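Local coordinates for hypothetical protein yxiM (Bacillus subtilis, PDB 2O14) that is uncharacterised but probably hydrolyses esters as a GDSL-type lipolytic enzyme, at residues Gly208-Ala212 / Arg213-Asn217; Glu251-Phe254 / Lys255-Arg259; Trp296-Ala299 / Ser300-Leu304; Ser320-Phe323 / Thr324-Pro328; Leu354-Gln357 / Glu358-Gln362. All coordinates share one frame; numbering follows the deposited sequence.

Contact 1 of 5, residues Gly208-Ala212 / Arg213-Asn217; sequences GGQIA and RGFRN
Ile211 occupies the N-cap position of helix 212-217 in the GDSL hydrolase domain, and its carbonyl takes up the first turn: Phe215 N reaches Ile211 O at 3.0 Å in a nearly straight bond. The next bond of the turn, from Arg216 N to Ala212 O, is also 3.0 Å long. On the flank of this turn Gln210 lies against Gly214 and Phe215. With CG turned away from the backbone N (chi1 -168°) and the chain bent at its second torsion, the amide folds over the peptide that joins them, CD standing 3.4 Å from Phe215 N. Gly214 CA lies close to that amide. Gln210 CG meets the edge of the Phe215 ring, the methylene pair Gln210 CG and Phe215 CB being 3.9 Å apart, and the amide and ring planes are almost perpendicular (83°). Across the turn, Ile211 and Arg213 run side by side in the same direction, and Ile211 CD1 touches Arg213 NH2 at 3.9 Å. The guanidinium forms a salt bridge with Glu253 and a hydrogen bond to the carbonyl of His247, while Asp260 pairs with Arg216. Gly209 N makes a weak hydrogen bond to OG of Ser171, the likely nucleophile, consistent with a loop glycine that, as in SGNH hydrolases, may contribute to the oxyanion hole.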
loop_
_atom_site.group_PDB
_atom_site.type_symbol
_atom_site.label_atom_id
_atom_site.label_comp_id
_atom_site.label_asym_id
_atom_site.label_seq_id
_atom_site.Cartn_x
_atom_site.Cartn_y
_atom_site.Cartn_z
ATOM N N GLY A 208 -2.797 -1.949 8.212
ATOM C CA GLY A 208 -3.576 -1.856 9.433
ATOM C C GLY A 208 -2.822 -2.145 10.718
ATOM O O GLY A 208 -2.083 -3.126 10.808
ATOM N N GLY A 209 -3.009 -1.281 11.713
ATOM C CA GLY A 209 -2.362 -1.457 13.004
ATOM C C GLY A 209 -0.863 -1.218 13.058
ATOM O O GLY A 209 -0.223 -1.555 14.053
ATOM N N GLN A 210 -0.299 -0.613 12.016
ATOM C CA GLN A 210 1.141 -0.373 11.979
ATOM C C GLN A 210 1.612 0.834 12.788
ATOM O O GLN A 210 0.882 1.815 12.972
ATOM C CB GLN A 210 1.617 -0.230 10.529
ATOM C CG GLN A 210 3.138 -0.267 10.377
ATOM C CD GLN A 210 3.741 -1.552 10.912
ATOM O OE1 GLN A 210 4.097 -2.464 10.152
ATOM N NE2 GLN A 210 3.837 -1.645 12.231
ATOM N N ILE A 211 2.844 0.732 13.275
ATOM C CA ILE A 211 3.494 1.778 14.057
ATOM C C ILE A 211 4.782 2.127 13.309
ATOM O O ILE A 211 5.138 1.453 12.343
ATOM C CB ILE A 211 3.851 1.270 15.477
ATOM C CG1 ILE A 211 4.731 0.023 15.374
ATOM C CG2 ILE A 211 2.571 0.937 16.264
ATOM C CD1 ILE A 211 5.207 -0.512 16.722
ATOM N N ALA A 212 5.483 3.164 13.755
ATOM C CA ALA A 212 6.723 3.583 13.105
ATOM C C ALA A 212 7.807 2.502 13.087
ATOM O O ALA A 212 8.429 2.253 12.052
ATOM C CB ALA A 212 7.270 4.845 13.786
ATOM N N ARG A 213 8.044 1.872 14.235
ATOM C CA ARG A 213 9.075 0.840 14.333
ATOM C C ARG A 213 8.828 -0.270 13.315
ATOM O O ARG A 213 9.737 -0.659 12.583
ATOM C CB ARG A 213 9.104 0.246 15.746
ATOM C CG ARG A 213 10.316 -0.627 16.038
ATOM C CD ARG A 213 10.079 -1.470 17.275
ATOM N NE ARG A 213 9.885 -0.677 18.487
ATOM C CZ ARG A 213 8.907 -0.887 19.366
ATOM N NH1 ARG A 213 8.809 -0.134 20.453
ATOM N NH2 ARG A 213 8.005 -1.836 19.144
ATOM N N GLY A 214 7.596 -0.770 13.276
ATOM C CA GLY A 214 7.246 -1.831 12.345
ATOM C C GLY A 214 7.366 -1.429 10.883
ATOM O O GLY A 214 7.894 -2.180 10.068
ATOM N N PHE A 215 6.871 -0.247 10.542
ATOM C CA PHE A 215 6.943 0.223 9.170
ATOM C C PHE A 215 8.404 0.269 8.741
ATOM O O PHE A 215 8.750 -0.094 7.619
ATOM C CB PHE A 215 6.310 1.617 9.058
ATOM C CG PHE A 215 6.024 2.039 7.645
ATOM C CD1 PHE A 215 7.027 2.572 6.843
ATOM C CD2 PHE A 215 4.756 1.851 7.096
ATOM C CE1 PHE A 215 6.771 2.909 5.508
ATOM C CE2 PHE A 215 4.491 2.182 5.770
ATOM C CZ PHE A 215 5.500 2.711 4.973
ATOM N N ARG A 216 9.265 0.700 9.654
ATOM C CA ARG A 216 10.688 0.802 9.368
ATOM C C ARG A 216 11.405 -0.534 9.236
ATOM O O ARG A 216 12.101 -0.790 8.248
ATOM C CB ARG A 216 11.392 1.612 10.456
ATOM C CG ARG A 216 12.900 1.704 10.273
ATOM C CD ARG A 216 13.532 2.528 11.376
ATOM N NE ARG A 216 14.953 2.767 11.140
ATOM C CZ ARG A 216 15.914 1.863 11.325
ATOM N NH1 ARG A 216 15.617 0.642 11.757
ATOM N NH2 ARG A 216 17.178 2.181 11.072
ATOM N N ASN A 217 11.210 -1.387 10.231
ATOM C CA ASN A 217 11.905 -2.668 10.291
ATOM C C ASN A 217 11.345 -3.906 9.601
ATOM O O ASN A 217 12.111 -4.807 9.250
ATOM C CB ASN A 217 12.154 -3.011 11.758
ATOM C CG ASN A 217 12.886 -1.907 12.490
ATOM O OD1 ASN A 217 12.892 -1.861 13.720
ATOM N ND2 ASN A 217 13.515 -1.014 11.736
#

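Contact 2 of 5, residues Glu251-Phe254 / Lys255-Arg259; sequences EAEF and KEVMR
Phe254 and Met258, one helical turn apart on helix 251-266, form a Met-aromatic pair in which selenomethionine stands in for methionine. The closest approach is made by a methylene: Met258 CG lies over one face of the ring, displaced toward its rim, 3.6 Å from Phe254 CE1 and 3.7 Å from the ring centroid. This is a CH-pi contact, since the approach is only 17° off the ring normal. The selenium sits further out, meeting the ring obliquely. Bends at the second and third torsions of the Met258 chain curl its end round so that CE closes on Phe254 CZ at 3.8 Å. Beneath the pair, Met258 N donates to Phe254 O at 2.9 Å, and this backbone bond sets the spacing of the two side chains. The neighbouring turn is held in the same way by Val257 N, which gives Glu253 O a 2.9 Å bond. On the exposed side, Glu256 CG folds back alongside the Ala252 carbonyl.

Further out, the Phe254 ring meets that of Tyr297 with planes at about 45°, and Ala212 of helix 212-217 touches both Phe254 and Met258. Lys255 and Arg259 form salt bridges to Glu307 on the flank next to helix 298-307. The helix is thereby seated between its two neighbours as the crossover of the beta-alpha-beta unit formed with strands 233-237 and 271-275. Off to the side of the ring, Met258 SE stands 3.9 Å from Phe254 CE1.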
loop_
_atom_site.group_PDB
_atom_site.type_symbol
_atom_site.label_atom_id
_atom_site.label_comp_id
_atom_site.label_asym_id
_atom_site.label_seq_id
_atom_site.Cartn_x
_atom_site.Cartn_y
_atom_site.Cartn_z
ATOM N N GLU A 251 7.181 8.145 23.042
ATOM C CA GLU A 251 7.128 9.226 22.074
ATOM C C GLU A 251 8.553 9.483 21.602
ATOM O O GLU A 251 8.791 9.795 20.438
ATOM C CB GLU A 251 6.542 10.494 22.707
ATOM C CG GLU A 251 6.195 11.562 21.677
ATOM C CD GLU A 251 5.410 12.720 22.261
ATOM O OE1 GLU A 251 4.701 12.518 23.272
ATOM O OE2 GLU A 251 5.488 13.829 21.692
ATOM N N ALA A 252 9.502 9.334 22.519
ATOM C CA ALA A 252 10.905 9.536 22.188
ATOM C C ALA A 252 11.349 8.533 21.122
ATOM O O ALA A 252 11.976 8.913 20.132
ATOM C CB ALA A 252 11.764 9.390 23.439
ATOM N N GLU A 253 11.024 7.254 21.317
ATOM C CA GLU A 253 11.418 6.238 20.341
ATOM C C GLU A 253 10.726 6.550 19.022
ATOM O O GLU A 253 11.343 6.528 17.959
ATOM C CB GLU A 253 11.017 4.833 20.801
ATOM C CG GLU A 253 11.819 3.726 20.109
ATOM C CD GLU A 253 11.176 2.347 20.210
ATOM O OE1 GLU A 253 10.609 2.022 21.278
ATOM O OE2 GLU A 253 11.253 1.582 19.218
ATOM N N PHE A 254 9.436 6.836 19.104
ATOM C CA PHE A 254 8.645 7.168 17.930
ATOM C C PHE A 254 9.357 8.237 17.108
ATOM O O PHE A 254 9.580 8.074 15.907
ATOM C CB PHE A 254 7.275 7.681 18.369
ATOM C CG PHE A 254 6.500 8.345 17.276
ATOM C CD1 PHE A 254 5.887 7.589 16.280
ATOM C CD2 PHE A 254 6.378 9.735 17.243
ATOM C CE1 PHE A 254 5.159 8.203 15.262
ATOM C CE2 PHE A 254 5.651 10.365 16.229
ATOM C CZ PHE A 254 5.038 9.597 15.235
ATOM N N LYS A 255 9.717 9.328 17.777
ATOM C CA LYS A 255 10.389 10.455 17.142
ATOM C C LYS A 255 11.722 10.048 16.506
ATOM O O LYS A 255 12.047 10.495 15.405
ATOM C CB LYS A 255 10.594 11.559 18.184
ATOM C CG LYS A 255 10.996 12.918 17.645
ATOM C CD LYS A 255 10.987 13.945 18.777
ATOM C CE LYS A 255 11.590 15.275 18.350
ATOM N NZ LYS A 255 10.900 15.828 17.163
ATOM N N GLU A 256 12.484 9.200 17.197
ATOM C CA GLU A 256 13.783 8.727 16.702
ATOM C C GLU A 256 13.655 7.874 15.440
ATOM O O GLU A 256 14.399 8.060 14.478
ATOM C CB GLU A 256 14.483 7.878 17.759
ATOM C CG GLU A 256 14.867 8.585 19.038
ATOM C CD GLU A 256 15.390 7.605 20.083
ATOM O OE1 GLU A 256 16.285 6.795 19.744
ATOM O OE2 GLU A 256 14.909 7.640 21.239
ATOM N N VAL A 257 12.730 6.919 15.472
ATOM C CA VAL A 257 12.492 6.026 14.346
ATOM C C VAL A 257 12.004 6.819 13.146
ATOM O O VAL A 257 12.460 6.611 12.018
ATOM C CB VAL A 257 11.432 4.963 14.695
ATOM C CG1 VAL A 257 11.075 4.155 13.451
ATOM C CG2 VAL A 257 11.960 4.053 15.790
HETATM N N MSE A 258 11.062 7.720 13.402
HETATM C CA MSE A 258 10.500 8.567 12.359
HETATM C C MSE A 258 11.601 9.398 11.715
HETATM O O MSE A 258 11.656 9.523 10.494
HETATM C CB MSE A 258 9.433 9.488 12.954
HETATM C CG MSE A 258 8.167 8.770 13.391
HETATM SE SE MSE A 258 7.016 8.334 11.884
HETATM C CE MSE A 258 6.229 10.098 11.639
ATOM N N ARG A 259 12.478 9.956 12.545
ATOM C CA ARG A 259 13.586 10.780 12.067
ATOM C C ARG A 259 14.471 9.994 11.106
ATOM O O ARG A 259 14.852 10.492 10.049
ATOM C CB ARG A 259 14.432 11.262 13.249
ATOM C CG ARG A 259 15.532 12.249 12.876
ATOM C CD ARG A 259 16.464 12.482 14.055
ATOM N NE ARG A 259 15.745 12.882 15.259
ATOM C CZ ARG A 259 15.145 14.058 15.424
ATOM N NH1 ARG A 259 15.175 14.967 14.459
ATOM N NH2 ARG A 259 14.510 14.324 16.558
#

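Contact 3 of 5, residues Trp296-Ala299 / Ser300-Leu304; sequences WYRA and SILAL
The guanidinium of Arg298 presents one face to Leu302, whose CD1 methyl sits above the plane toward its rim, 3.7 Å from Arg298 NH1 and 3.8 Å from Arg298 CZ. Its nitrogens are engaged elsewhere: NH2 forms a salt bridge with Asp314, and NH1 donates to the carbonyl of Val293. The other flat groups turn away from residues 300-304. The indole of Trp296 gives its NE1 hydrogen to Gln278 O and packs on Pro277 and Leu341, whereas the hydroxyl of Tyr297 is hydrogen-bonded to the carbonyl of Glu249.

Arg298 reaches over Leu302 because its chain runs out extended from CG to NE, starting with CG opposite the backbone N (chi1 173°). The two side chains are four residues apart, and Leu302 N bonds to Arg298 O at 3.1 Å below them. A leucine in place of Arg298 would probably leave Asp314 without its charged mate and strip Leu302 CD1 of the flat surface it rests on. The start of the helix is probably held less firmly: Tyr297 O, at the N-cap position, receives two weak bonds from this turn, from Ser300 N at 3.0 Å and Ile301 N at 3.4 Å. Ile301 extends CD1 back toward Trp296 O (4.0 Å). Ser300 OG is hydrogen-bonded to Glu251, which ties this turn to the preceding helix. Positive phi values at Trp296 (49°) and Tyr297 (52°) mark the bend by which the chain enters helix 298-307, the crossover helix of a beta-alpha-beta unit with strands 271-275 and 311-313.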
loop_
_atom_site.group_PDB
_atom_site.type_symbol
_atom_site.label_atom_id
_atom_site.label_comp_id
_atom_site.label_asym_id
_atom_site.label_seq_id
_atom_site.Cartn_x
_atom_site.Cartn_y
_atom_site.Cartn_z
ATOM N N TRP A 296 -2.184 11.024 19.193
ATOM C CA TRP A 296 -1.232 10.354 18.321
ATOM C C TRP A 296 0.165 10.978 18.194
ATOM O O TRP A 296 0.691 11.076 17.085
ATOM C CB TRP A 296 -1.856 10.256 16.929
ATOM C CG TRP A 296 -3.365 10.092 16.929
ATOM C CD1 TRP A 296 -4.252 10.721 16.102
ATOM C CD2 TRP A 296 -4.144 9.192 17.737
ATOM N NE1 TRP A 296 -5.531 10.266 16.335
ATOM C CE2 TRP A 296 -5.494 9.329 17.332
ATOM C CE3 TRP A 296 -3.833 8.283 18.757
ATOM C CZ2 TRP A 296 -6.531 8.587 17.914
ATOM C CZ3 TRP A 296 -4.866 7.542 19.336
ATOM C CH2 TRP A 296 -6.199 7.701 18.911
ATOM N N TYR A 297 0.767 11.384 19.311
ATOM C CA TYR A 297 2.104 11.996 19.298
ATOM C C TYR A 297 2.249 13.175 18.328
ATOM O O TYR A 297 3.341 13.426 17.812
ATOM C CB TYR A 297 3.187 10.965 18.947
ATOM C CG TYR A 297 3.381 9.848 19.952
ATOM C CD1 TYR A 297 3.134 10.042 21.310
ATOM C CD2 TYR A 297 3.858 8.602 19.542
ATOM C CE1 TYR A 297 3.357 9.020 22.234
ATOM C CE2 TYR A 297 4.088 7.578 20.456
ATOM C CZ TYR A 297 3.835 7.791 21.799
ATOM O OH TYR A 297 4.058 6.771 22.700
ATOM N N ARG A 298 1.160 13.897 18.086
ATOM C CA ARG A 298 1.184 15.044 17.177
ATOM C C ARG A 298 2.341 15.997 17.446
ATOM O O ARG A 298 2.959 16.514 16.516
ATOM C CB ARG A 298 -0.137 15.816 17.258
ATOM C CG ARG A 298 -0.150 17.120 16.465
ATOM C CD ARG A 298 -1.567 17.601 16.196
ATOM N NE ARG A 298 -1.583 18.898 15.519
ATOM C CZ ARG A 298 -1.380 20.062 16.127
ATOM N NH1 ARG A 298 -1.150 20.101 17.431
ATOM N NH2 ARG A 298 -1.393 21.185 15.427
ATOM N N ALA A 299 2.631 16.231 18.721
ATOM C CA ALA A 299 3.706 17.138 19.106
ATOM C C ALA A 299 5.042 16.784 18.443
ATOM O O ALA A 299 5.751 17.663 17.945
ATOM C CB ALA A 299 3.855 17.140 20.629
ATOM N N SER A 300 5.379 15.496 18.436
ATOM C CA SER A 300 6.629 15.030 17.842
ATOM C C SER A 300 6.645 15.160 16.331
ATOM O O SER A 300 7.691 15.422 15.735
ATOM C CB SER A 300 6.889 13.570 18.223
ATOM O OG SER A 300 7.138 13.455 19.612
ATOM N N ILE A 301 5.487 14.963 15.710
ATOM C CA ILE A 301 5.382 15.071 14.261
ATOM C C ILE A 301 5.648 16.516 13.825
ATOM O O ILE A 301 6.334 16.754 12.830
ATOM C CB ILE A 301 3.982 14.623 13.774
ATOM C CG1 ILE A 301 3.739 13.167 14.180
ATOM C CG2 ILE A 301 3.883 14.751 12.261
ATOM C CD1 ILE A 301 2.351 12.660 13.862
ATOM N N LEU A 302 5.113 17.480 14.571
ATOM C CA LEU A 302 5.320 18.891 14.241
ATOM C C LEU A 302 6.806 19.225 14.369
ATOM O O LEU A 302 7.395 19.849 13.487
ATOM C CB LEU A 302 4.511 19.790 15.181
ATOM C CG LEU A 302 2.995 19.566 15.216
ATOM C CD1 LEU A 302 2.382 20.419 16.313
ATOM C CD2 LEU A 302 2.386 19.906 13.864
ATOM N N ALA A 303 7.405 18.795 15.474
ATOM C CA ALA A 303 8.817 19.045 15.727
ATOM C C ALA A 303 9.706 18.452 14.632
ATOM O O ALA A 303 10.625 19.113 14.141
ATOM C CB ALA A 303 9.207 18.472 17.083
ATOM N N LEU A 304 9.429 17.207 14.254
ATOM C CA LEU A 304 10.197 16.527 13.216
ATOM C C LEU A 304 10.150 17.259 11.880
ATOM O O LEU A 304 11.139 17.295 11.151
ATOM C CB LEU A 304 9.684 15.097 13.027
ATOM C CG LEU A 304 10.170 14.039 14.020
ATOM C CD1 LEU A 304 9.307 12.785 13.915
ATOM C CD2 LEU A 304 11.629 13.721 13.734
#

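Contact 4 of 5, residues Ser320-Phe323 / Thr324-Pro328; sequences SAYF and TSIGP
Ile326 packs against Tyr322 and Phe323 near the C-terminal end of helix 315-326. Its CG2 methyl lies over one face of the Tyr322 ring, 4.2 Å from the centroid, while CD1 comes within 3.8 Å of Tyr322 CE1 and faces the edge of the Phe323 ring. CG1, flanked by both backbone branches (chi1 64°), directs CD1 toward both aromatic rings. A glycine here would probably uncover the Tyr322 face and open a gap beside Phe323. His290 meets the Phe323 ring and hydrogen-bonds Ser320 OG, and Arg353 makes a cation-pi contact with Tyr322.

The other flank is looser and more polar, with Ala321 and Ser325 exposed. There Ser325 OG bends back to its own helix and donates to Tyr322 O at 2.8 Å, whereas the backbone bonds from Ser325 N and Ile326 N to that oxygen are weak. Phe323 O takes two donors, Ile326 N from above the carbonyl plane at 3.2 Å and Gly327 N at 2.9 Å. Gly327 then turns the chain at phi 92°, where a side chain would jam against the preceding carbonyl: a glycine-bearing turn between two helices, 315-326 and 328-332.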
loop_
_atom_site.group_PDB
_atom_site.type_symbol
_atom_site.label_atom_id
_atom_site.label_comp_id
_atom_site.label_asym_id
_atom_site.label_seq_id
_atom_site.Cartn_x
_atom_site.Cartn_y
_atom_site.Cartn_z
ATOM N N SER A 320 -10.235 18.525 11.872
ATOM C CA SER A 320 -11.057 18.944 13.007
ATOM C C SER A 320 -11.886 20.168 12.623
ATOM O O SER A 320 -13.045 20.295 13.026
ATOM C CB SER A 320 -10.184 19.266 14.226
ATOM O OG SER A 320 -9.742 18.075 14.864
ATOM N N ALA A 321 -11.294 21.068 11.840
ATOM C CA ALA A 321 -12.007 22.264 11.402
ATOM C C ALA A 321 -13.195 21.837 10.537
ATOM O O ALA A 321 -14.289 22.391 10.647
ATOM C CB ALA A 321 -11.072 23.181 10.608
ATOM N N TYR A 322 -12.978 20.838 9.686
ATOM C CA TYR A 322 -14.045 20.349 8.821
ATOM C C TYR A 322 -15.149 19.657 9.621
ATOM O O TYR A 322 -16.333 19.821 9.320
ATOM C CB TYR A 322 -13.486 19.386 7.773
ATOM C CG TYR A 322 -14.538 18.836 6.841
ATOM C CD1 TYR A 322 -14.904 17.493 6.885
ATOM C CD2 TYR A 322 -15.173 19.660 5.917
ATOM C CE1 TYR A 322 -15.881 16.984 6.031
ATOM C CE2 TYR A 322 -16.151 19.162 5.058
ATOM C CZ TYR A 322 -16.498 17.822 5.121
ATOM O OH TYR A 322 -17.462 17.329 4.269
ATOM N N PHE A 323 -14.768 18.886 10.636
ATOM C CA PHE A 323 -15.762 18.199 11.452
ATOM C C PHE A 323 -16.562 19.237 12.234
ATOM O O PHE A 323 -17.779 19.115 12.379
ATOM C CB PHE A 323 -15.103 17.220 12.431
ATOM C CG PHE A 323 -14.270 16.152 11.766
ATOM C CD1 PHE A 323 -14.677 15.567 10.567
ATOM C CD2 PHE A 323 -13.089 15.711 12.357
ATOM C CE1 PHE A 323 -13.920 14.556 9.964
ATOM C CE2 PHE A 323 -12.323 14.698 11.764
ATOM C CZ PHE A 323 -12.742 14.121 10.565
ATOM N N THR A 324 -15.871 20.254 12.741
ATOM C CA THR A 324 -16.525 21.314 13.494
ATOM C C THR A 324 -17.531 22.048 12.607
ATOM O O THR A 324 -18.577 22.483 13.083
ATOM C CB THR A 324 -15.504 22.353 14.025
ATOM O OG1 THR A 324 -14.675 21.748 15.025
ATOM C CG2 THR A 324 -16.220 23.550 14.636
ATOM N N SER A 325 -17.221 22.170 11.319
ATOM C CA SER A 325 -18.102 22.878 10.397
ATOM C C SER A 325 -19.309 22.074 9.922
ATOM O O SER A 325 -20.258 22.648 9.381
ATOM C CB SER A 325 -17.318 23.366 9.177
ATOM O OG SER A 325 -17.027 22.299 8.294
ATOM N N ILE A 326 -19.286 20.758 10.112
ATOM C CA ILE A 326 -20.411 19.937 9.677
ATOM C C ILE A 326 -21.218 19.364 10.839
ATOM O O ILE A 326 -22.314 18.839 10.636
ATOM C CB ILE A 326 -19.953 18.780 8.752
ATOM C CG1 ILE A 326 -19.040 17.817 9.510
ATOM C CG2 ILE A 326 -19.238 19.347 7.528
ATOM C CD1 ILE A 326 -18.605 16.625 8.677
ATOM N N GLY A 327 -20.680 19.469 12.052
ATOM C CA GLY A 327 -21.388 18.972 13.222
ATOM C C GLY A 327 -21.075 17.539 13.614
ATOM O O GLY A 327 -20.664 16.739 12.776
ATOM N N PRO A 328 -21.269 17.183 14.893
ATOM C CA PRO A 328 -21.011 15.836 15.414
ATOM C C PRO A 328 -21.779 14.724 14.703
ATOM O O PRO A 328 -21.227 13.665 14.411
ATOM C CB PRO A 328 -21.411 15.954 16.882
ATOM C CG PRO A 328 -21.078 17.372 17.200
ATOM C CD PRO A 328 -21.605 18.108 15.990
#

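Contact 5 of 5, residues Leu354-Gln357 / Glu358-Gln362; sequences LAVQ and ELKRQ
The backbone from Leu354 to Arg361 keeps regular alpha-helical bonding, with Lys360 N meeting Val356 O at 2.9 Å and Arg361 N meeting Gln357 O at 3.1 Å. This is the far part of helix 345-361, the last helix of the chain, which packs beside the parallel sheet of the hydrolase fold. Two kinds of side-chain contact run along it. On one flank the Lys360 chain, extended beyond CG, crosses Val356 so that its CE methylene rests 3.6 Å from Val356 CG1; the end of the lysine's aliphatic chain touches the valine, whose side chain also meets Leu191 and Tyr194. On the inner flank Leu359 CG lies close to the Ala355 carbonyl oxygen (3.4 Å from Leu359 CG to Ala355 O), and the leucine packs on Ile313 of strand 311-313. Leu354 faces Leu315 of helix 315-326.

Glu358 is largely buried, its stem lying near Ile313 and Leu318, and its charge is answered by Arg361 three residues on. Bends in both chains, at chi2 of the glutamate (55°) and chi3 of the arginine (70°), bring the groups together side-on. Each carboxylate oxygen is met on its syn side; NE approaches OE1 tilted from the carboxylate plane, though OE1 itself lies in the guanidinium plane. The two nitrogens grip one oxygen each, which fixes the rotation of both groups: Arg361 NE donates to Glu358 OE1 at 3.0 Å almost in a straight line (172°), and Arg361 NH2 forms the salt bridge to Glu358 OE2 at 2.7 Å.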
loop_
_atom_site.group_PDB
_atom_site.type_symbol
_atom_site.label_atom_id
_atom_site.label_comp_id
_atom_site.label_asym_id
_atom_site.label_seq_id
_atom_site.Cartn_x
_atom_site.Cartn_y
_atom_site.Cartn_z
ATOM N N LEU A 354 -8.944 17.134 1.863
ATOM C CA LEU A 354 -8.309 18.139 2.706
ATOM C C LEU A 354 -6.794 18.108 2.558
ATOM O O LEU A 354 -6.145 19.155 2.484
ATOM C CB LEU A 354 -8.681 17.908 4.175
ATOM C CG LEU A 354 -10.142 18.174 4.553
ATOM C CD1 LEU A 354 -10.422 17.677 5.964
ATOM C CD2 LEU A 354 -10.423 19.669 4.430
ATOM N N ALA A 355 -6.233 16.903 2.517
ATOM C CA ALA A 355 -4.794 16.738 2.393
ATOM C C ALA A 355 -4.256 17.418 1.140
ATOM O O ALA A 355 -3.318 18.208 1.213
ATOM C CB ALA A 355 -4.434 15.249 2.384
ATOM N N VAL A 356 -4.851 17.110 -0.007
ATOM C CA VAL A 356 -4.405 17.692 -1.273
ATOM C C VAL A 356 -4.676 19.199 -1.336
ATOM O O VAL A 356 -3.863 19.965 -1.861
ATOM C CB VAL A 356 -5.077 16.978 -2.469
ATOM C CG1 VAL A 356 -4.685 17.650 -3.771
ATOM C CG2 VAL A 356 -4.652 15.510 -2.494
ATOM N N GLN A 357 -5.815 19.619 -0.795
ATOM C CA GLN A 357 -6.168 21.035 -0.769
ATOM C C GLN A 357 -5.077 21.795 -0.013
ATOM O O GLN A 357 -4.736 22.925 -0.354
ATOM C CB GLN A 357 -7.513 21.226 -0.063
ATOM C CG GLN A 357 -7.863 22.672 0.234
ATOM C CD GLN A 357 -9.153 22.811 1.027
ATOM O OE1 GLN A 357 -10.227 22.415 0.568
ATOM N NE2 GLN A 357 -9.051 23.374 2.224
ATOM N N GLU A 358 -4.531 21.154 1.013
ATOM C CA GLU A 358 -3.480 21.747 1.825
ATOM C C GLU A 358 -2.158 21.792 1.056
ATOM O O GLU A 358 -1.408 22.769 1.151
ATOM C CB GLU A 358 -3.322 20.939 3.116
ATOM C CG GLU A 358 -2.238 21.432 4.063
ATOM C CD GLU A 358 -2.404 22.888 4.446
ATOM O OE1 GLU A 358 -3.529 23.419 4.307
ATOM O OE2 GLU A 358 -1.408 23.496 4.899
ATOM N N LEU A 359 -1.875 20.736 0.297
ATOM C CA LEU A 359 -0.646 20.670 -0.488
ATOM C C LEU A 359 -0.650 21.777 -1.538
ATOM O O LEU A 359 0.386 22.370 -1.839
ATOM C CB LEU A 359 -0.512 19.300 -1.169
ATOM C CG LEU A 359 -0.234 18.100 -0.254
ATOM C CD1 LEU A 359 -0.400 16.803 -1.028
ATOM C CD2 LEU A 359 1.167 18.204 0.317
ATOM N N LYS A 360 -1.826 22.058 -2.086
ATOM C CA LYS A 360 -1.956 23.101 -3.090
ATOM C C LYS A 360 -1.799 24.479 -2.453
ATOM O O LYS A 360 -1.180 25.372 -3.034
ATOM C CB LYS A 360 -3.309 22.985 -3.793
ATOM C CG LYS A 360 -3.454 21.701 -4.596
ATOM C CD LYS A 360 -4.785 21.631 -5.331
ATOM C CE LYS A 360 -4.913 20.321 -6.099
ATOM N NZ LYS A 360 -6.237 20.186 -6.768
ATOM N N ARG A 361 -2.347 24.645 -1.253
ATOM C CA ARG A 361 -2.248 25.920 -0.552
ATOM C C ARG A 361 -0.790 26.275 -0.274
ATOM O O ARG A 361 -0.419 27.452 -0.282
ATOM C CB ARG A 361 -3.009 25.867 0.772
ATOM C CG ARG A 361 -3.036 27.196 1.517
ATOM C CD ARG A 361 -3.577 27.018 2.922
ATOM N NE ARG A 361 -2.638 26.284 3.765
ATOM C CZ ARG A 361 -1.520 26.800 4.260
ATOM N NH1 ARG A 361 -1.198 28.062 4.000
ATOM N NH2 ARG A 361 -0.722 26.055 5.012
ATOM N N GLN A 362 0.033 25.259 -0.021
ATOM C CA GLN A 362 1.447 25.485 0.257
ATOM C C GLN A 362 2.255 25.585 -1.032
ATOM O O GLN A 362 3.453 25.864 -1.000
ATOM C CB GLN A 362 2.018 24.356 1.118
ATOM C CG GLN A 362 1.349 24.184 2.466
ATOM C CD GLN A 362 2.142 23.276 3.386
ATOM O OE1 GLN A 362 1.639 22.819 4.413
ATOM N NE2 GLN A 362 3.395 23.020 3.027
#

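How the contacts relate
From the N terminus the five contacts follow one another in series; none nests in or crosses another, and each closes only a turn of its own continuous stretch. Contacts 1, 2 and 3 form a touching row on one side of the chain's centre: contact 1 meets contact 2 through packing of Val257 against Ala212 and Arg216 and through a salt bridge, and contact 2 meets contact 3 with centres about 9 Å apart, Met258 packing on Leu304. Contact 4 lies apart from this row and touches contact 5, Tyr322 CB lying 3.9 Å from Leu354 CD1. Together they join helices 212-217, 251-266 and 298-307, and helices 315-326 and 345-361, around the parallel sheet.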